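Local coordinates for maltose-binding protein MalE1 (Thermotoga maritima, PDB 6DTU) that probably binds maltose and longer maltodextrins, holding a maltotetraose in this structure, and so serves sugar uptake as a solute-binding protein, at residues Gln13-Ile16 against Leu17-Leu20; Lys85-Glu89 against Thr90-Ala94; Lys135-Asp138 against Glu139-Gly143; Gly188-Lys191 against Gly192-Leu196. All blocks are in the same frame, centred on the assembly; numbering follows the deposited sequence.

Contact 1: residues Gln13-Ile16 against Leu17-Leu20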
loop_
_atom_site.group_PDB
_atom_site.type_symbol
_atom_site.label_atom_id
_atom_site.label_comp_id
_atom_site.label_asym_id
_atom_site.label_seq_id
_atom_site.Cartn_x
_atom_site.Cartn_y
_atom_site.Cartn_z
ATOM N N GLN A 13 3.559 -12.111 3.531
ATOM C CA GLN A 13 3.342 -12.533 4.905
ATOM C C GLN A 13 3.227 -14.039 5.062
ATOM O O GLN A 13 3.130 -14.512 6.200
ATOM C CB GLN A 13 2.094 -11.857 5.509
ATOM C CG GLN A 13 2.045 -10.337 5.422
ATOM C CD GLN A 13 1.326 -9.834 4.194
ATOM O OE1 GLN A 13 1.017 -10.596 3.282
ATOM N NE2 GLN A 13 1.078 -8.549 4.150
ATOM N N VAL A 14 3.289 -14.808 3.964
ATOM C CA VAL A 14 2.978 -16.239 4.053
ATOM C C VAL A 14 3.954 -16.963 4.978
ATOM O O VAL A 14 3.543 -17.733 5.850
ATOM C CB VAL A 14 2.953 -16.887 2.657
ATOM C CG1 VAL A 14 2.985 -18.403 2.820
ATOM C CG2 VAL A 14 1.750 -16.414 1.833
ATOM N N ASP A 15 5.258 -16.734 4.803
ATOM C CA ASP A 15 6.243 -17.525 5.536
ATOM C C ASP A 15 6.141 -17.294 7.033
ATOM O O ASP A 15 6.151 -18.248 7.829
ATOM C CB ASP A 15 7.664 -17.197 5.071
ATOM C CG ASP A 15 8.010 -17.773 3.709
ATOM O OD1 ASP A 15 7.210 -18.535 3.124
ATOM O OD2 ASP A 15 9.135 -17.483 3.245
ATOM N N ILE A 16 6.131 -16.028 7.449
ATOM C CA ILE A 16 6.110 -15.757 8.880
ATOM C C ILE A 16 4.805 -16.220 9.502
ATOM O O ILE A 16 4.805 -16.817 10.584
ATOM C CB ILE A 16 6.444 -14.290 9.212
ATOM C CG1 ILE A 16 6.431 -14.094 10.732
ATOM C CG2 ILE A 16 5.474 -13.329 8.489
ATOM C CD1 ILE A 16 7.354 -15.047 11.506
ATOM N N LEU A 17 3.679 -15.996 8.824
ATOM C CA LEU A 17 2.399 -16.445 9.379
ATOM C C LEU A 17 2.279 -17.965 9.406
ATOM O O LEU A 17 1.632 -18.519 10.308
ATOM C CB LEU A 17 1.237 -15.822 8.608
ATOM C CG LEU A 17 1.048 -14.308 8.771
ATOM C CD1 LEU A 17 -0.108 -13.800 7.911
ATOM C CD2 LEU A 17 0.809 -13.956 10.204
ATOM N N GLN A 18 2.884 -18.654 8.441
ATOM C CA GLN A 18 2.911 -20.112 8.475
ATOM C C GLN A 18 3.628 -20.595 9.721
ATOM O O GLN A 18 3.158 -21.503 10.410
ATOM C CB GLN A 18 3.654 -20.644 7.243
ATOM C CG GLN A 18 2.818 -20.865 5.977
ATOM C CD GLN A 18 3.653 -21.364 4.775
ATOM O OE1 GLN A 18 4.868 -21.132 4.702
ATOM N NE2 GLN A 18 2.997 -22.056 3.836
ATOM N N LYS A 19 4.770 -19.990 10.021
ATOM C CA LYS A 19 5.552 -20.411 11.169
ATOM C C LYS A 19 4.810 -20.126 12.468
ATOM O O LYS A 19 4.749 -20.985 13.359
ATOM C CB LYS A 19 6.900 -19.698 11.127
ATOM C CG LYS A 19 7.833 -20.082 12.249
ATOM C CD LYS A 19 8.315 -21.514 12.111
ATOM C CE LYS A 19 9.301 -21.899 13.229
ATOM N NZ LYS A 19 8.657 -22.091 14.576
ATOM N N LEU A 20 4.226 -18.925 12.591
ATOM C CA LEU A 20 3.441 -18.609 13.783
ATOM C C LEU A 20 2.247 -19.542 13.911
ATOM O O LEU A 20 1.896 -19.972 15.017
ATOM C CB LEU A 20 2.948 -17.162 13.724
ATOM C CG LEU A 20 4.071 -16.136 13.703
ATOM C CD1 LEU A 20 3.569 -14.711 13.445
ATOM C CD2 LEU A 20 4.829 -16.226 15.019
HETATM O O HOH W 1 7.004 -20.849 6.926
#

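Contact 2: residues Lys85-Glu89 against Thr90-Ala94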
loop_
_atom_site.group_PDB
_atom_site.type_symbol
_atom_site.label_atom_id
_atom_site.label_comp_id
_atom_site.label_asym_id
_atom_site.label_seq_id
_atom_site.Cartn_x
_atom_site.Cartn_y
_atom_site.Cartn_z
ATOM N N LYS A 85 -3.461 -0.888 24.197
ATOM C CA LYS A 85 -2.694 0.322 24.507
ATOM C C LYS A 85 -1.338 0.348 23.815
ATOM O O LYS A 85 -0.737 1.420 23.664
ATOM C CB LYS A 85 -2.498 0.457 26.019
ATOM C CG LYS A 85 -1.516 -0.569 26.587
ATOM C CD LYS A 85 -1.430 -0.485 28.101
ATOM C CE LYS A 85 -0.473 -1.502 28.675
ATOM N NZ LYS A 85 0.928 -1.300 28.212
ATOM N N ASN A 86 -0.841 -0.796 23.386
ATOM C CA ASN A 86 0.516 -0.830 22.867
ATOM C C ASN A 86 0.617 -0.450 21.407
ATOM O O ASN A 86 1.730 -0.381 20.879
ATOM C CB ASN A 86 1.130 -2.204 23.115
ATOM C CG ASN A 86 1.223 -2.510 24.588
ATOM O OD1 ASN A 86 1.759 -1.709 25.355
ATOM N ND2 ASN A 86 0.716 -3.667 24.996
ATOM N N PHE A 87 -0.505 -0.217 20.742
ATOM C CA PHE A 87 -0.505 0.144 19.337
ATOM C C PHE A 87 -0.747 1.635 19.187
ATOM O O PHE A 87 -1.502 2.230 19.960
ATOM C CB PHE A 87 -1.577 -0.664 18.595
ATOM C CG PHE A 87 -1.218 -2.111 18.480
ATOM C CD1 PHE A 87 -0.582 -2.576 17.350
ATOM C CD2 PHE A 87 -1.408 -2.985 19.542
ATOM C CE1 PHE A 87 -0.210 -3.899 17.246
ATOM C CE2 PHE A 87 -1.027 -4.305 19.450
ATOM C CZ PHE A 87 -0.434 -4.764 18.301
ATOM N N TYR A 88 -0.108 2.240 18.187
ATOM C CA TYR A 88 -0.325 3.662 17.946
ATOM C C TYR A 88 -1.786 3.909 17.610
ATOM O O TYR A 88 -2.403 3.157 16.852
ATOM C CB TYR A 88 0.563 4.162 16.806
ATOM C CG TYR A 88 1.994 4.506 17.193
ATOM C CD1 TYR A 88 2.293 5.682 17.866
ATOM C CD2 TYR A 88 3.037 3.657 16.884
ATOM C CE1 TYR A 88 3.598 6.004 18.219
ATOM C CE2 TYR A 88 4.353 3.969 17.236
ATOM C CZ TYR A 88 4.624 5.140 17.894
ATOM O OH TYR A 88 5.915 5.446 18.247
ATOM N N GLU A 89 -2.358 4.943 18.212
ATOM C CA GLU A 89 -3.765 5.229 17.952
ATOM C C GLU A 89 -4.031 5.586 16.498
ATOM O O GLU A 89 -5.118 5.303 15.998
ATOM C CB GLU A 89 -4.297 6.300 18.895
ATOM C CG GLU A 89 -4.301 5.808 20.336
ATOM C CD GLU A 89 -5.307 6.541 21.210
ATOM O OE1 GLU A 89 -5.070 7.728 21.521
ATOM O OE2 GLU A 89 -6.339 5.937 21.577
ATOM N N THR A 90 -3.082 6.234 15.818
ATOM C CA THR A 90 -3.239 6.469 14.381
ATOM C C THR A 90 -3.428 5.165 13.601
ATOM O O THR A 90 -4.256 5.089 12.685
ATOM C CB THR A 90 -2.045 7.260 13.850
ATOM O OG1 THR A 90 -0.825 6.580 14.186
ATOM C CG2 THR A 90 -2.065 8.683 14.399
ATOM N N ALA A 91 -2.705 4.123 13.979
ATOM C CA ALA A 91 -2.851 2.859 13.285
ATOM C C ALA A 91 -4.191 2.212 13.619
ATOM O O ALA A 91 -4.904 1.728 12.724
ATOM C CB ALA A 91 -1.681 1.951 13.676
ATOM N N LEU A 92 -4.587 2.261 14.894
ATOM C CA LEU A 92 -5.863 1.677 15.288
ATOM C C LEU A 92 -7.027 2.435 14.661
ATOM O O LEU A 92 -8.010 1.820 14.224
ATOM C CB LEU A 92 -5.995 1.715 16.807
ATOM C CG LEU A 92 -4.991 0.899 17.623
ATOM C CD1 LEU A 92 -5.134 1.250 19.078
ATOM C CD2 LEU A 92 -5.253 -0.573 17.443
ATOM N N ASN A 93 -6.933 3.773 14.611
ATOM C CA ASN A 93 -7.994 4.568 14.015
ATOM C C ASN A 93 -8.095 4.328 12.517
ATOM O O ASN A 93 -9.204 4.398 11.968
ATOM C CB ASN A 93 -7.821 6.055 14.332
ATOM C CG ASN A 93 -8.061 6.379 15.811
ATOM O OD1 ASN A 93 -8.774 5.658 16.521
ATOM N ND2 ASN A 93 -7.457 7.475 16.281
ATOM N N ALA A 94 -6.974 4.024 11.842
ATOM C CA ALA A 94 -7.042 3.676 10.422
ATOM C C ALA A 94 -7.872 2.424 10.218
ATOM O O ALA A 94 -8.533 2.282 9.185
ATOM C CB ALA A 94 -5.642 3.485 9.812
#

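Contact 3: residues Lys135-Asp138 against Glu139-Gly143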
loop_
_atom_site.group_PDB
_atom_site.type_symbol
_atom_site.label_atom_id
_atom_site.label_comp_id
_atom_site.label_asym_id
_atom_site.label_seq_id
_atom_site.Cartn_x
_atom_site.Cartn_y
_atom_site.Cartn_z
ATOM N N LYS A 135 17.690 9.065 -17.991
ATOM C CA LYS A 135 18.062 9.130 -19.402
ATOM C C LYS A 135 19.498 8.671 -19.603
ATOM O O LYS A 135 19.795 7.915 -20.537
ATOM C CB LYS A 135 17.917 10.558 -19.919
ATOM C CG LYS A 135 16.507 11.038 -20.118
ATOM C CD LYS A 135 16.468 12.493 -20.604
ATOM C CE LYS A 135 15.044 12.956 -20.869
ATOM N NZ LYS A 135 15.007 14.412 -21.203
ATOM N N GLN A 136 20.407 9.122 -18.734
ATOM C CA GLN A 136 21.801 8.710 -18.843
ATOM C C GLN A 136 21.941 7.197 -18.725
ATOM O O GLN A 136 22.649 6.569 -19.517
ATOM C CB GLN A 136 22.643 9.443 -17.802
ATOM C CG GLN A 136 24.124 9.110 -17.911
ATOM C CD GLN A 136 24.978 9.710 -16.810
ATOM O OE1 GLN A 136 24.514 10.527 -16.012
ATOM N NE2 GLN A 136 26.257 9.363 -16.815
ATOM N N ILE A 137 21.245 6.595 -17.759
ATOM C CA ILE A 137 21.304 5.146 -17.562
ATOM C C ILE A 137 20.738 4.414 -18.771
ATOM O O ILE A 137 21.302 3.416 -19.242
ATOM C CB ILE A 137 20.554 4.764 -16.271
ATOM C CG1 ILE A 137 21.227 5.379 -15.040
ATOM C CG2 ILE A 137 20.425 3.246 -16.148
ATOM C CD1 ILE A 137 22.531 4.718 -14.663
ATOM N N ASP A 138 19.607 4.896 -19.297
ATOM C CA ASP A 138 18.987 4.235 -20.442
ATOM C C ASP A 138 19.911 4.259 -21.652
ATOM O O ASP A 138 19.937 3.307 -22.441
ATOM C CB ASP A 138 17.668 4.917 -20.795
ATOM C CG ASP A 138 16.531 4.544 -19.856
ATOM O OD1 ASP A 138 16.595 3.476 -19.201
ATOM O OD2 ASP A 138 15.571 5.341 -19.774
ATOM N N GLU A 139 20.684 5.337 -21.801
ATOM C CA GLU A 139 21.619 5.467 -22.916
ATOM C C GLU A 139 22.891 4.661 -22.699
ATOM O O GLU A 139 23.339 3.947 -23.604
ATOM C CB GLU A 139 21.976 6.940 -23.137
ATOM C CG GLU A 139 23.239 7.137 -23.981
ATOM C CD GLU A 139 23.329 8.496 -24.638
ATOM O OE1 GLU A 139 24.024 8.597 -25.675
ATOM O OE2 GLU A 139 22.764 9.469 -24.091
ATOM N N GLU A 140 23.483 4.768 -21.505
ATOM C CA GLU A 140 24.773 4.136 -21.239
ATOM C C GLU A 140 24.674 2.616 -21.182
ATOM O O GLU A 140 25.640 1.923 -21.519
ATOM C CB GLU A 140 25.382 4.692 -19.947
ATOM C CG GLU A 140 25.824 6.149 -20.053
ATOM C CD GLU A 140 26.410 6.693 -18.762
ATOM O OE1 GLU A 140 26.396 5.972 -17.740
ATOM O OE2 GLU A 140 26.882 7.851 -18.772
ATOM N N PHE A 141 23.536 2.076 -20.755
ATOM C CA PHE A 141 23.361 0.631 -20.677
ATOM C C PHE A 141 22.647 0.029 -21.877
ATOM O O PHE A 141 22.297 -1.155 -21.841
ATOM C CB PHE A 141 22.776 0.195 -19.329
ATOM C CG PHE A 141 23.722 0.412 -18.189
ATOM C CD1 PHE A 141 24.673 -0.543 -17.892
ATOM C CD2 PHE A 141 23.702 1.581 -17.455
ATOM C CE1 PHE A 141 25.570 -0.358 -16.857
ATOM C CE2 PHE A 141 24.600 1.782 -16.419
ATOM C CZ PHE A 141 25.529 0.813 -16.116
ATOM N N GLY A 142 22.453 0.806 -22.941
ATOM C CA GLY A 142 21.949 0.256 -24.186
ATOM C C GLY A 142 20.634 -0.477 -24.094
ATOM O O GLY A 142 20.364 -1.344 -24.931
ATOM N N GLY A 143 19.823 -0.192 -23.081
ATOM C CA GLY A 143 18.532 -0.829 -22.933
ATOM C C GLY A 143 18.503 -2.009 -21.983
ATOM O O GLY A 143 17.412 -2.513 -21.688
#

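Contact 4: residues Gly188-Lys191 against Gly192-Leu196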
loop_
_atom_site.group_PDB
_atom_site.type_symbol
_atom_site.label_atom_id
_atom_site.label_comp_id
_atom_site.label_asym_id
_atom_site.label_seq_id
_atom_site.Cartn_x
_atom_site.Cartn_y
_atom_site.Cartn_z
ATOM N N GLY A 188 -4.381 20.864 -9.691
ATOM C CA GLY A 188 -3.242 20.151 -9.147
ATOM C C GLY A 188 -3.164 18.723 -9.644
ATOM O O GLY A 188 -2.082 18.233 -9.977
ATOM N N ALA A 189 -4.303 18.024 -9.683
ATOM C CA ALA A 189 -4.295 16.669 -10.209
ATOM C C ALA A 189 -3.836 16.668 -11.652
ATOM O O ALA A 189 -3.069 15.795 -12.076
ATOM C CB ALA A 189 -5.698 16.070 -10.114
ATOM N N ILE A 190 -4.288 17.662 -12.416
ATOM C CA ILE A 190 -3.918 17.754 -13.821
ATOM C C ILE A 190 -2.424 17.980 -13.969
ATOM O O ILE A 190 -1.771 17.340 -14.797
ATOM C CB ILE A 190 -4.750 18.843 -14.514
ATOM C CG1 ILE A 190 -6.196 18.366 -14.629
ATOM C CG2 ILE A 190 -4.146 19.193 -15.877
ATOM C CD1 ILE A 190 -7.189 19.441 -15.073
ATOM N N LYS A 191 -1.853 18.860 -13.140
ATOM C CA LYS A 191 -0.416 19.110 -13.206
ATOM C C LYS A 191 0.380 17.863 -12.823
ATOM O O LYS A 191 1.411 17.556 -13.440
ATOM C CB LYS A 191 -0.058 20.282 -12.291
ATOM C CG LYS A 191 1.338 20.835 -12.520
ATOM C CD LYS A 191 1.474 22.251 -11.969
ATOM C CE LYS A 191 2.790 22.889 -12.424
ATOM N NZ LYS A 191 3.149 24.034 -11.542
ATOM N N GLY A 192 -0.111 17.112 -11.836
ATOM C CA GLY A 192 0.565 15.887 -11.442
ATOM C C GLY A 192 0.515 14.810 -12.509
ATOM O O GLY A 192 1.499 14.105 -12.742
ATOM N N VAL A 193 -0.638 14.643 -13.156
ATOM C CA VAL A 193 -0.716 13.650 -14.226
ATOM C C VAL A 193 0.018 14.142 -15.470
ATOM O O VAL A 193 0.508 13.337 -16.272
ATOM C CB VAL A 193 -2.190 13.281 -14.486
ATOM C CG1 VAL A 193 -2.326 12.279 -15.622
ATOM C CG2 VAL A 193 -2.819 12.680 -13.215
ATOM N N LYS A 194 0.132 15.459 -15.640
ATOM C CA LYS A 194 0.969 15.971 -16.721
ATOM C C LYS A 194 2.438 15.665 -16.486
ATOM O O LYS A 194 3.188 15.501 -17.454
ATOM C CB LYS A 194 0.731 17.463 -16.942
ATOM C CG LYS A 194 -0.576 17.747 -17.663
ATOM C CD LYS A 194 -0.665 19.217 -18.021
ATOM C CE LYS A 194 -1.939 19.520 -18.803
ATOM N NZ LYS A 194 -2.161 18.580 -19.938
ATOM N N LEU A 195 2.870 15.588 -15.217
ATOM C CA LEU A 195 4.218 15.101 -14.932
ATOM C C LEU A 195 4.366 13.632 -15.334
ATOM O O LEU A 195 5.359 13.262 -15.970
ATOM C CB LEU A 195 4.560 15.330 -13.459
ATOM C CG LEU A 195 5.918 14.803 -12.971
ATOM C CD1 LEU A 195 7.044 15.521 -13.692
ATOM C CD2 LEU A 195 6.067 14.921 -11.454
ATOM N N LEU A 196 3.372 12.788 -15.020
ATOM C CA LEU A 196 3.412 11.407 -15.493
ATOM C C LEU A 196 3.521 11.363 -17.008
ATOM O O LEU A 196 4.338 10.612 -17.559
ATOM C CB LEU A 196 2.159 10.653 -15.033
ATOM C CG LEU A 196 1.907 9.286 -15.686
ATOM C CD1 LEU A 196 3.057 8.350 -15.342
ATOM C CD2 LEU A 196 0.574 8.734 -15.234
#

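Contact 1: residues Gln13-Ile16 against Leu17-Leu20
Ile16 and Leu20 meet one turn apart on helix 14-28, the helical crossover of a beta-alpha-beta unit that links parallel strands 4-9 and 31-36. Ile16 CG1 lies 4.0 Å from Leu20 CD1, the two branched chains passing each other at a slant. Because CG1 stands trans to the backbone N (chi1 -179°), the longer branch of Ile16 runs down the helix, and its CD1 comes 4.1 Å from Leu20 CG. An alanine here lacks CG1, CG2 and CD1, and would probably open a gap beside Leu20 on the next turn. Elsewhere round the helix, Val14 CG1 touches Gln18 CD, the amide carbon, at 3.6 Å, and Leu17 CD1 rests 3.8 Å from Gln13 CB. Behind these side chains run four i to i+4 backbone bonds; that from Leu20 N to Ile16 O (3.0 Å) is nearly straight, 171° at the hydrogen. Another, from Leu17 N to Gln13 O (3.1 Å), ties Gln13 to the first turn, and Gln13 belongs to the glycan pocket, its side chain touching a bound glucose. Farther out, Leu20 packs against helices 275-286 and 289-298, Leu17 and Gln18 reach Val34 of strand 31-36, and Lys19 forms a salt bridge with Glu23. One water bridges two oxygens, donating to Asp15 O at 2.9 Å and to Gln18 OE1 at 3.1 Å.

Contact 2: residues Lys85-Glu89 against Thr90-Ala94
Leu92 folds back over Phe87 and Tyr88, the residues that lead into helix 89-94, so the first turn of this short helix is packed against its own approach. Its CB sits 3.8 Å from Glu89 O, on the preceding turn. CG comes next, 3.5 Å from Tyr88 O, turned to this side by a chi1 of -64° that sets it opposite the carbonyl carbon. From there the branches part: CD1 lies 3.9 Å from Phe87 O, whereas CD2 reaches Phe87 CB, also at 3.9 Å, and approaches the Phe87 ring obliquely. An alanine in place of Leu92 loses all of CG, CD1 and CD2, and would probably leave Phe87 CB without its apolar neighbour and the incoming loop less firmly held against the helix. The backbone fixes the same turn. Tyr88 occupies the N-cap position, and its carbonyl O takes two N-H groups: a fairly straight bond in the carbonyl plane from Leu92 N (3.1 Å, 163° at the hydrogen) and a weak, bent one from Ala91 N (3.0 Å). The next bond follows from Asn93 N to Glu89 O at 2.7 Å. Outside the turn, Leu92 and Ala91 both pack on Pro105 of strand 100-109, while Leu92 also touches Leu84. The Tyr88 side chain lies against Lys306 and Leu309 of helix 306-312, and backbone hydrogen bonds join Asn86 with Lys306 and Tyr88 with Ser304, so the helix leans on strand 100-109, while its approach is held to helix 306-312 and the loop before it.

Contact 3: residues Lys135-Asp138 against Glu139-Gly143
Gln136 and Glu140, with Ile137 and Phe141, form two i to i+4 side-chain pairs at the C-terminal end of helix 127-140, Phe141 lying just past it, in a mostly solvent-facing contact beside the four-stranded mixed sheet that includes strand 146-149. Between the polar pair, Gln136 NE2 donates to Glu140 OE2 at 2.6 Å. The amide and carboxylate planes stand almost perpendicular, 86° apart, and although the acceptor lies in the amide plane, OE2 is met from above the carboxylate plane. Glu140 is modelled in two conformers, so this bond holds for one placement and is doubtful as a permanent link. In the apolar pair the side chains run alongside each other, pointing the same way, with Ile137 CG2 3.9 Å from Phe141 CD2; Ile137 has a second conformer, so this contact, too, holds for one placement. Phe141 also meets Tyr119 edge-to-face, and Asp138 OD1 accepts a hydrogen bond from Gly147 N of strand 146-149, which pins the helix end to the sheet. Lys135 points its amino group to Glu202 in a salt bridge. Backbone bonds complete the turn: Glu139 N to Lys135 O (3.0 Å), Glu140 N to Gln136 O (2.8 Å) and Phe141 N to Ile137 O (3.0 Å). Phe141 then leaves helical geometry, and Gly142 and Gly143 follow with positive phi. The same Ile137 O lies in the plane of the Phe141 ring at its edge, 3.5 Å from CD2.

Contact 4: residues Gly188-Lys191 against Gly192-Leu196
Along helix 187-201, an alpha-helix largely buried among three others, the aliphatic chain of Lys194 lies beside Ile190, four residues earlier, in an i to i+4 pair. The apolar interaction is between Ile190 CG2 and the aliphatic part of the lysine: CG2 lies 3.7 Å from Lys194 CE, and the two chains run alongside each other in the same direction. At chi1 -70°, CG2 of Ile190 stands across the CA-CB bond from the backbone N, on the side where the lysine chain passes. Gly192 brings no side chain of its own between these turns.

Main-chain hydrogen bonds come next, in the regular alpha-helical pattern: Gly192 N to Gly188 O (2.9 Å), Val193 N to Ala189 O (2.9 Å), Lys194 N to Ile190 O (2.8 Å) and Leu195 N to Lys191 O (3.0 Å). Ile190 O, besides accepting the bond from Lys194 N, lies 3.1 Å from Lys194 CG. Charged ends lead away from the helix. Lys191 NZ forms a salt bridge with Glu252, whereas the ion pair of Lys194 NZ with Glu359 is long and weak.

Packing on the neighbours follows the apolar faces. Ile190 and Val193 rest on Leu362 of helix 358-374, Ala189 and Val193 on Ile162 of helix 155-164, and Val193 and Leu196 on Leu348 of helix 341-352. The helix thus packs against three others. Val193, which touches all three, also turns one methyl back on its own helix, with CG2 3.3 Å from Ala189 O.

Overall arrangement
The four contacts follow one another along the chain in the order 1, 2, 3, 4, and none touches another. Contacts 1 and 2, with centres about 23 Å apart, adjoin the eight-stranded mixed sheet: contact 1 lies on the crossover helix between two of its strands, contact 2 beside strand 100-109. Contacts 3 and 4, centres about 26 Å apart, belong to the other part of the molecule, contact 3 near the four-stranded sheet. The two groups are 33 to 45 Å apart between centres, consistent with the two-lobed fold of periplasmic binding proteins, in which sugar sits between the lobes. Among the four, contact 1 holds a pocket residue.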